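Side-chain contacts in arginyl-tRNA synthetase (Campylobacter jejuni, PDB 3FNR), which catalyses the ATP-dependent attachment of L-arginine to tRNA(Arg), releasing AMP and diphosphate: residues 166-171 against 220-225; 298-301 against 307-310; 374-379 against 429-434. The protein carries 1 engineered substitution. All coordinates share one frame; numbering follows the deposited sequence.

Contact 1: 166-171 against 220-225; sequences VSERSY and LAADIV. With SO4 (sulfate ion), chain E.
Tyr-171 and Val-225 form the tight part of this contact. A single methyl does the touching: CG1 of Val-225 lies 3.7 Å from CD2 of Tyr-171, and the same CG1 is 3.8 Å from the tyrosine CB. The methyl thus fits against the root of the side chain and one flank of the ring, which it meets obliquely, while the two side chains pass with their ends pointing opposite ways. The valine torsion sets this up, with CG1 turned anti to the backbone N (chi1 170°). Further out, the tyrosine OH is bonded to Asp-229, one helical turn beyond Val-225, so helix 219-231 holds the ring at both its root and its tip. Glu-168 adds a looser touch, with OE1 4.4 Å from CB of Ala-222; its OE2 takes the backbone N-H of Ala-79.

The segment reaches this helix from strand 165-167, which pairs in parallel with strand 69-76 in the mixed sheet of the class I catalytic domain, turning through a short 3-10 segment. In that turn Ser-170 OG donates to Ser-167 O at 3.0 Å. On the looser side Arg-169 has no part in the packing. Its poorly ordered chain leads away, NH1 reaching O2 of a sulfate at 2.9 Å, near the guanidinium plane, and NH2 forming a salt bridge with Asp-141. Tyr-172 OH also binds this sulfate, probably a guest from the crystallisation liquor.

With no hydrogen bond between the segments themselves, the turn that follows the strand and the helix are joined here mainly by apolar contact, and the tyrosine hydroxyl provides the polar tie just beyond it.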
loop_
_atom_site.group_PDB
_atom_site.type_symbol
_atom_site.label_atom_id
_atom_site.label_comp_id
_atom_site.label_asym_id
_atom_site.label_seq_id
_atom_site.Cartn_x
_atom_site.Cartn_y
_atom_site.Cartn_z
ATOM N N VAL A 166 -14.770 6.735 0.550
ATOM C CA VAL A 166 -15.786 7.604 -0.066
ATOM C C VAL A 166 -16.684 6.850 -1.043
ATOM O O VAL A 166 -16.227 5.972 -1.764
ATOM C CB VAL A 166 -15.175 8.859 -0.773
ATOM C CG1 VAL A 166 -14.604 9.783 0.210
ATOM C CG2 VAL A 166 -14.109 8.476 -1.778
ATOM N N SER A 167 -17.958 7.224 -1.076
ATOM C CA SER A 167 -18.949 6.535 -1.893
ATOM C C SER A 167 -19.170 7.213 -3.244
ATOM O O SER A 167 -19.273 8.433 -3.324
ATOM C CB SER A 167 -20.272 6.434 -1.130
ATOM O OG SER A 167 -21.300 5.903 -1.949
ATOM N N GLU A 168 -19.236 6.396 -4.292
ATOM C CA GLU A 168 -19.636 6.814 -5.636
ATOM C C GLU A 168 -21.019 7.477 -5.613
ATOM O O GLU A 168 -21.235 8.507 -6.260
ATOM C CB GLU A 168 -19.639 5.593 -6.572
ATOM C CG GLU A 168 -20.129 5.848 -8.004
ATOM C CD GLU A 168 -19.976 4.639 -8.922
ATOM O OE1 GLU A 168 -19.875 4.838 -10.155
ATOM O OE2 GLU A 168 -19.959 3.489 -8.421
ATOM N N ARG A 169 -21.931 6.894 -4.834
ATOM C CA ARG A 169 -23.312 7.368 -4.710
ATOM C C ARG A 169 -23.448 8.799 -4.198
ATOM O O ARG A 169 -24.425 9.470 -4.510
ATOM C CB ARG A 169 -24.143 6.413 -3.843
ATOM C CG ARG A 169 -24.573 5.142 -4.561
ATOM C CD ARG A 169 -25.854 4.565 -3.962
ATOM N NE ARG A 169 -25.608 3.597 -2.892
ATOM C CZ ARG A 169 -25.881 2.296 -2.970
ATOM N NH1 ARG A 169 -26.410 1.778 -4.075
ATOM N NH2 ARG A 169 -25.619 1.502 -1.939
ATOM N N SER A 170 -22.468 9.276 -3.435
ATOM C CA SER A 170 -22.501 10.648 -2.933
ATOM C C SER A 170 -22.073 11.699 -3.970
ATOM O O SER A 170 -21.991 12.888 -3.650
ATOM C CB SER A 170 -21.675 10.779 -1.647
ATOM O OG SER A 170 -20.289 10.845 -1.918
ATOM N N TYR A 171 -21.824 11.258 -5.204
ATOM C CA TYR A 171 -21.426 12.143 -6.302
ATOM C C TYR A 171 -22.444 12.252 -7.446
ATOM O O TYR A 171 -22.104 12.742 -8.530
ATOM C CB TYR A 171 -20.075 11.700 -6.871
ATOM C CG TYR A 171 -18.913 11.948 -5.937
ATOM C CD1 TYR A 171 -18.399 10.918 -5.154
ATOM C CD2 TYR A 171 -18.336 13.218 -5.829
ATOM C CE1 TYR A 171 -17.325 11.139 -4.284
ATOM C CE2 TYR A 171 -17.262 13.450 -4.975
ATOM C CZ TYR A 171 -16.767 12.402 -4.201
ATOM O OH TYR A 171 -15.717 12.614 -3.345
ATOM N N LEU A 220 -16.007 7.554 -17.114
ATOM C CA LEU A 220 -15.096 8.696 -17.193
ATOM C C LEU A 220 -15.681 9.909 -16.480
ATOM O O LEU A 220 -14.988 10.565 -15.697
ATOM C CB LEU A 220 -14.774 9.041 -18.648
ATOM C CG LEU A 220 -13.762 10.171 -18.847
ATOM C CD1 LEU A 220 -12.404 9.760 -18.347
ATOM C CD2 LEU A 220 -13.679 10.543 -20.295
ATOM N N ALA A 221 -16.963 10.178 -16.731
ATOM C CA ALA A 221 -17.685 11.282 -16.082
ATOM C C ALA A 221 -17.593 11.178 -14.564
ATOM O O ALA A 221 -17.209 12.137 -13.901
ATOM C CB ALA A 221 -19.148 11.311 -16.527
ATOM N N ALA A 222 -17.921 9.999 -14.039
ATOM C CA ALA A 222 -17.839 9.691 -12.610
ATOM C C ALA A 222 -16.432 9.934 -12.066
ATOM O O ALA A 222 -16.265 10.482 -10.978
ATOM C CB ALA A 222 -18.252 8.238 -12.371
ATOM N N ASP A 223 -15.431 9.536 -12.851
ATOM C CA ASP A 223 -14.025 9.683 -12.472
ATOM C C ASP A 223 -13.601 11.149 -12.424
ATOM O O ASP A 223 -12.915 11.570 -11.485
ATOM C CB ASP A 223 -13.137 8.880 -13.427
ATOM C CG ASP A 223 -11.857 8.371 -12.763
ATOM O OD1 ASP A 223 -11.704 8.508 -11.525
ATOM O OD2 ASP A 223 -10.996 7.828 -13.490
ATOM N N ILE A 224 -14.025 11.920 -13.426
ATOM C CA ILE A 224 -13.783 13.368 -13.478
ATOM C C ILE A 224 -14.397 14.126 -12.283
ATOM O O ILE A 224 -13.704 14.927 -11.622
ATOM C CB ILE A 224 -14.286 13.978 -14.798
ATOM C CG1 ILE A 224 -13.494 13.391 -15.976
ATOM C CG2 ILE A 224 -14.116 15.491 -14.783
ATOM C CD1 ILE A 224 -13.958 13.874 -17.302
ATOM N N VAL A 225 -15.672 13.838 -12.007
ATOM C CA VAL A 225 -16.409 14.373 -10.841
ATOM C C VAL A 225 -15.650 14.156 -9.527
ATOM O O VAL A 225 -15.457 15.097 -8.759
ATOM C CB VAL A 225 -17.827 13.727 -10.731
ATOM C CG1 VAL A 225 -18.506 14.070 -9.406
ATOM C CG2 VAL A 225 -18.715 14.145 -11.902
HETATM S S SO4 E . -27.942 3.951 -7.240
HETATM O O1 SO4 E . -28.980 4.966 -7.070
HETATM O O2 SO4 E . -28.014 3.002 -6.133
HETATM O O3 SO4 E . -28.135 3.252 -8.511
HETATM O O4 SO4 E . -26.632 4.594 -7.246
#

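Contact 2: 298-301 against 307-310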
loop_
_atom_site.group_PDB
_atom_site.type_symbol
_atom_site.label_atom_id
_atom_site.label_comp_id
_atom_site.label_asym_id
_atom_site.label_seq_id
_atom_site.Cartn_x
_atom_site.Cartn_y
_atom_site.Cartn_z
ATOM N N ASP A 298 -5.081 -15.176 0.936
ATOM C CA ASP A 298 -4.497 -16.509 0.850
ATOM C C ASP A 298 -2.974 -16.453 0.916
ATOM O O ASP A 298 -2.346 -17.274 1.587
ATOM C CB ASP A 298 -4.937 -17.207 -0.442
ATOM C CG ASP A 298 -6.395 -17.661 -0.405
ATOM O OD1 ASP A 298 -6.933 -17.978 -1.489
ATOM O OD2 ASP A 298 -7.000 -17.709 0.690
ATOM N N VAL A 299 -2.399 -15.475 0.222
ATOM C CA VAL A 299 -0.954 -15.258 0.206
ATOM C C VAL A 299 -0.436 -14.837 1.587
ATOM O O VAL A 299 0.572 -15.371 2.054
ATOM C CB VAL A 299 -0.556 -14.264 -0.916
ATOM C CG1 VAL A 299 0.911 -13.859 -0.823
ATOM C CG2 VAL A 299 -0.860 -14.875 -2.299
ATOM N N VAL A 300 -1.141 -13.922 2.256
ATOM C CA VAL A 300 -0.762 -13.500 3.615
ATOM C C VAL A 300 -0.888 -14.658 4.611
ATOM O O VAL A 300 -0.084 -14.774 5.536
ATOM C CB VAL A 300 -1.548 -12.255 4.120
ATOM C CG1 VAL A 300 -1.030 -11.801 5.491
ATOM C CG2 VAL A 300 -1.419 -11.109 3.161
ATOM N N ASP A 301 -1.881 -15.521 4.406
ATOM C CA ASP A 301 -2.045 -16.729 5.220
ATOM C C ASP A 301 -0.823 -17.643 5.098
ATOM O O ASP A 301 -0.351 -18.209 6.088
ATOM C CB ASP A 301 -3.308 -17.497 4.802
ATOM C CG ASP A 301 -4.593 -16.858 5.322
ATOM O OD1 ASP A 301 -4.561 -16.203 6.387
ATOM O OD2 ASP A 301 -5.644 -17.023 4.659
ATOM N N ALA A 307 6.593 -10.705 5.157
ATOM C CA ALA A 307 7.070 -11.169 3.867
ATOM C C ALA A 307 6.372 -10.434 2.736
ATOM O O ALA A 307 7.032 -10.003 1.799
ATOM C CB ALA A 307 6.878 -12.665 3.735
ATOM N N LEU A 308 5.051 -10.267 2.841
ATOM C CA LEU A 308 4.275 -9.506 1.846
ATOM C C LEU A 308 4.771 -8.072 1.758
ATOM O O LEU A 308 5.015 -7.552 0.662
ATOM C CB LEU A 308 2.774 -9.505 2.175
ATOM C CG LEU A 308 1.892 -8.971 1.036
ATOM C CD1 LEU A 308 1.285 -10.102 0.240
ATOM C CD2 LEU A 308 0.799 -8.075 1.568
ATOM N N ARG A 309 4.944 -7.450 2.922
ATOM C CA ARG A 309 5.390 -6.079 3.002
ATOM C C ARG A 309 6.807 -5.911 2.449
ATOM O O ARG A 309 7.161 -4.835 1.978
ATOM C CB ARG A 309 5.315 -5.569 4.445
ATOM C CG ARG A 309 3.895 -5.430 5.041
ATOM C CD ARG A 309 2.977 -4.535 4.218
ATOM N NE ARG A 309 3.447 -3.149 4.148
ATOM C CZ ARG A 309 2.889 -2.120 4.779
ATOM N NH1 ARG A 309 1.827 -2.298 5.551
ATOM N NH2 ARG A 309 3.406 -0.900 4.640
ATOM N N TYR A 310 7.613 -6.969 2.504
ATOM C CA TYR A 310 8.974 -6.906 1.989
ATOM C C TYR A 310 8.994 -7.110 0.481
ATOM O O TYR A 310 9.504 -6.265 -0.258
ATOM C CB TYR A 310 9.902 -7.924 2.662
ATOM C CG TYR A 310 11.358 -7.686 2.285
ATOM C CD1 TYR A 310 11.901 -8.203 1.095
ATOM C CD2 TYR A 310 12.178 -6.901 3.092
ATOM C CE1 TYR A 310 13.231 -7.946 0.731
ATOM C CE2 TYR A 310 13.501 -6.643 2.745
ATOM C CZ TYR A 310 14.018 -7.162 1.567
ATOM O OH TYR A 310 15.328 -6.900 1.246
#
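Leu-308 reaches across to Val-299 and Val-300, joining two consecutive short helices, 296-303 and 305-311, in the Rossmann-type catalytic domain of this class I synthetase. Both valines stand roughly perpendicular to the leucine, so that branched ends cross instead of running alongside one another. The two valines use different branches. In Val-299 the touching methyl is CG1, the branch beside the carbonyl carbon, and it comes within 3.9 Å of Leu-308 CD1. In Val-300 it is CG2, the branch beside the backbone N, which lies 4.1 Å from Leu-308 CD2.

The leucine starts with CG anti to its own N (chi1 -169°), and its chi2 of 99° is away from the usual staggered values. This unusual rotation accompanies an arrangement in which both methyls face helix 296-303. All three side chains are buried, and the union is purely apolar.

Neighbours place the pair close to the ATP-binding signature of the enzyme: Val-299 also touches Ile-47 of the 'HIGH' motif, and Leu-308 packs on Val-54 in helix 50-65, which follows that motif directly. The next residue, Arg-309, fastens helix 305-311 to the same helix through a salt bridge from NH1 to Asp-57. Within the valine-leucine group, CD1 of Leu-308 is shared, since besides meeting Val-299 it stands 4.1 Å from CG2 of Val-300.

Contact 3: 374-379 against 429-434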
loop_
_atom_site.group_PDB
_atom_site.type_symbol
_atom_site.label_atom_id
_atom_site.label_comp_id
_atom_site.label_asym_id
_atom_site.label_seq_id
_atom_site.Cartn_x
_atom_site.Cartn_y
_atom_site.Cartn_z
ATOM N N VAL A 374 33.350 2.054 12.119
ATOM C CA VAL A 374 32.989 3.418 11.720
ATOM C C VAL A 374 32.072 3.416 10.486
ATOM O O VAL A 374 31.110 4.182 10.429
ATOM C CB VAL A 374 34.229 4.320 11.481
ATOM C CG1 VAL A 374 33.807 5.753 11.105
ATOM C CG2 VAL A 374 35.125 4.358 12.731
ATOM N N ASN A 375 32.362 2.542 9.519
ATOM C CA ASN A 375 31.492 2.381 8.346
ATOM C C ASN A 375 30.076 1.990 8.758
ATOM O O ASN A 375 29.106 2.547 8.255
ATOM C CB ASN A 375 32.027 1.315 7.389
ATOM C CG ASN A 375 33.286 1.747 6.657
ATOM O OD1 ASN A 375 33.660 2.923 6.647
ATOM N ND2 ASN A 375 33.943 0.787 6.023
ATOM N N LEU A 376 29.985 1.042 9.687
ATOM C CA LEU A 376 28.711 0.525 10.159
ATOM C C LEU A 376 27.968 1.581 10.947
ATOM O O LEU A 376 26.745 1.678 10.852
ATOM C CB LEU A 376 28.922 -0.734 10.998
ATOM C CG LEU A 376 27.710 -1.577 11.407
ATOM C CD1 LEU A 376 26.961 -2.123 10.202
ATOM C CD2 LEU A 376 28.177 -2.710 12.308
ATOM N N LEU A 377 28.718 2.369 11.717
ATOM C CA LEU A 377 28.177 3.522 12.431
ATOM C C LEU A 377 27.607 4.541 11.451
ATOM O O LEU A 377 26.465 4.985 11.612
ATOM C CB LEU A 377 29.266 4.165 13.300
ATOM C CG LEU A 377 29.046 5.525 13.970
ATOM C CD1 LEU A 377 27.905 5.478 14.958
ATOM C CD2 LEU A 377 30.325 5.971 14.672
ATOM N N PHE A 378 28.398 4.896 10.437
ATOM C CA PHE A 378 27.938 5.803 9.391
ATOM C C PHE A 378 26.674 5.272 8.737
ATOM O O PHE A 378 25.712 6.019 8.560
ATOM C CB PHE A 378 28.998 6.028 8.310
ATOM C CG PHE A 378 28.519 6.923 7.186
ATOM C CD1 PHE A 378 28.524 8.309 7.335
ATOM C CD2 PHE A 378 28.033 6.380 5.995
ATOM C CE1 PHE A 378 28.066 9.143 6.309
ATOM C CE2 PHE A 378 27.572 7.202 4.964
ATOM C CZ PHE A 378 27.593 8.589 5.122
ATOM N N GLU A 379 26.697 3.987 8.383
ATOM C CA GLU A 379 25.580 3.320 7.727
ATOM C C GLU A 379 24.320 3.409 8.584
ATOM O O GLU A 379 23.240 3.696 8.068
ATOM C CB GLU A 379 25.933 1.857 7.429
ATOM C CG GLU A 379 25.035 1.185 6.387
ATOM C CD GLU A 379 25.511 -0.211 5.993
ATOM O OE1 GLU A 379 25.108 -0.700 4.915
ATOM O OE2 GLU A 379 26.295 -0.823 6.749
ATOM N N LEU A 429 28.711 -2.326 21.959
ATOM C CA LEU A 429 27.297 -2.361 22.313
ATOM C C LEU A 429 26.549 -1.103 21.862
ATOM O O LEU A 429 25.460 -1.210 21.298
ATOM C CB LEU A 429 27.115 -2.591 23.814
ATOM C CG LEU A 429 27.459 -3.996 24.319
ATOM C CD1 LEU A 429 27.340 -4.056 25.836
ATOM C CD2 LEU A 429 26.589 -5.067 23.662
ATOM N N LYS A 430 27.137 0.073 22.090
ATOM C CA LYS A 430 26.508 1.339 21.691
ATOM C C LYS A 430 26.340 1.396 20.173
ATOM O O LYS A 430 25.280 1.794 19.673
ATOM C CB LYS A 430 27.307 2.544 22.183
ATOM C CG LYS A 430 26.572 3.881 22.039
ATOM C CD LYS A 430 27.471 5.056 22.406
ATOM C CE LYS A 430 26.876 6.379 21.974
ATOM N NZ LYS A 430 27.656 7.525 22.524
ATOM N N LEU A 431 27.383 0.975 19.459
ATOM C CA LEU A 431 27.315 0.811 18.026
ATOM C C LEU A 431 26.120 -0.067 17.671
ATOM O O LEU A 431 25.285 0.332 16.864
ATOM C CB LEU A 431 28.603 0.185 17.485
ATOM C CG LEU A 431 28.603 -0.177 15.996
ATOM C CD1 LEU A 431 28.369 1.043 15.143
ATOM C CD2 LEU A 431 29.894 -0.841 15.585
ATOM N N PHE A 432 26.038 -1.235 18.306
ATOM C CA PHE A 432 24.989 -2.215 18.022
ATOM C C PHE A 432 23.604 -1.650 18.306
ATOM O O PHE A 432 22.668 -1.904 17.547
ATOM C CB PHE A 432 25.211 -3.503 18.824
ATOM C CG PHE A 432 26.321 -4.385 18.293
ATOM C CD1 PHE A 432 26.397 -5.711 18.691
ATOM C CD2 PHE A 432 27.278 -3.901 17.399
ATOM C CE1 PHE A 432 27.407 -6.536 18.226
ATOM C CE2 PHE A 432 28.302 -4.717 16.931
ATOM C CZ PHE A 432 28.364 -6.036 17.342
ATOM N N SER A 433 23.490 -0.858 19.374
ATOM C CA SER A 433 22.207 -0.278 19.781
ATOM C C SER A 433 21.689 0.671 18.719
ATOM O O SER A 433 20.481 0.790 18.517
ATOM C CB SER A 433 22.316 0.446 21.121
ATOM O OG SER A 433 22.982 1.683 20.976
ATOM N N LEU A 434 22.616 1.317 18.022
ATOM C CA LEU A 434 22.265 2.204 16.933
ATOM C C LEU A 434 21.854 1.453 15.658
ATOM O O LEU A 434 20.944 1.886 14.953
ATOM C CB LEU A 434 23.421 3.153 16.665
ATOM C CG LEU A 434 23.125 4.377 15.814
ATOM C CD1 LEU A 434 22.129 5.315 16.493
ATOM C CD2 LEU A 434 24.430 5.055 15.595
#
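Leu-377 meets helix 425-445 at both ends of its side chain. At its root, CB lies 3.7 Å from CD1 of Leu-431, a methyl that presses so close to the backbone that the CA of Leu-377 is also 3.7 Å from this CD1. From CB the chain continues to CG, placed anti to the backbone N (chi1 170°), which carries the branched end onward to a different leucine. There CD1 makes the shortest approach between the two segments, 3.6 Å to CD2 of Leu-434, the two side chains meeting at a slant. Leu-377 also touches Leu-8 of helix 5-17, which adds a third helix to its surroundings.

Helices 371-381 and 425-445 belong to the helical DALR anticodon-binding domain, where they run in broadly the same direction. Their local axes approach to 9.6 Å and cross at 31°, close enough for Leu-431 to reach the backbone of Leu-377. Leu-431 divides its two methyls accordingly: while CD1 lies over Leu-377, CD2 faces CD2 of Leu-376 at 4.1 Å, the two side chains set nearly square to each other.

Away from the leucines, Ser-433 turns its hydroxyl back to its own helix, donating from OG to Lys-430 O at 2.6 Å with the donor tilted 20° from the carbonyl plane. That carbonyl oxygen is gripped twice, since the N-H of Leu-434 binds it as well. Phe-432 makes edge-to-face stacks with Phe-410 and Tyr-414 of helix 398-416.

How the contacts relate
The three contacts follow one another along the chain without overlap. Contacts 1 and 2 both belong to the catalytic domain, their centres about 32 Å apart: contact 1 joins the turn after sheet strand 165-167 to helix 219-231, whereas contact 2 links two neighbouring short helices beside the 'HIGH' motif. Contact 3 lies in the helical anticodon-binding domain, about 52 Å between centres from contact 1 and on the opposite side of the chain's centre. Contact 2 comes between them in sequence, with its nearest atoms about 12 Å from those of contact 3. No two contacts touch; each packs a separate region of a monomer in which the catalytic domain carries out aminoacylation and the DALR domain probably recognises the tRNA anticodon.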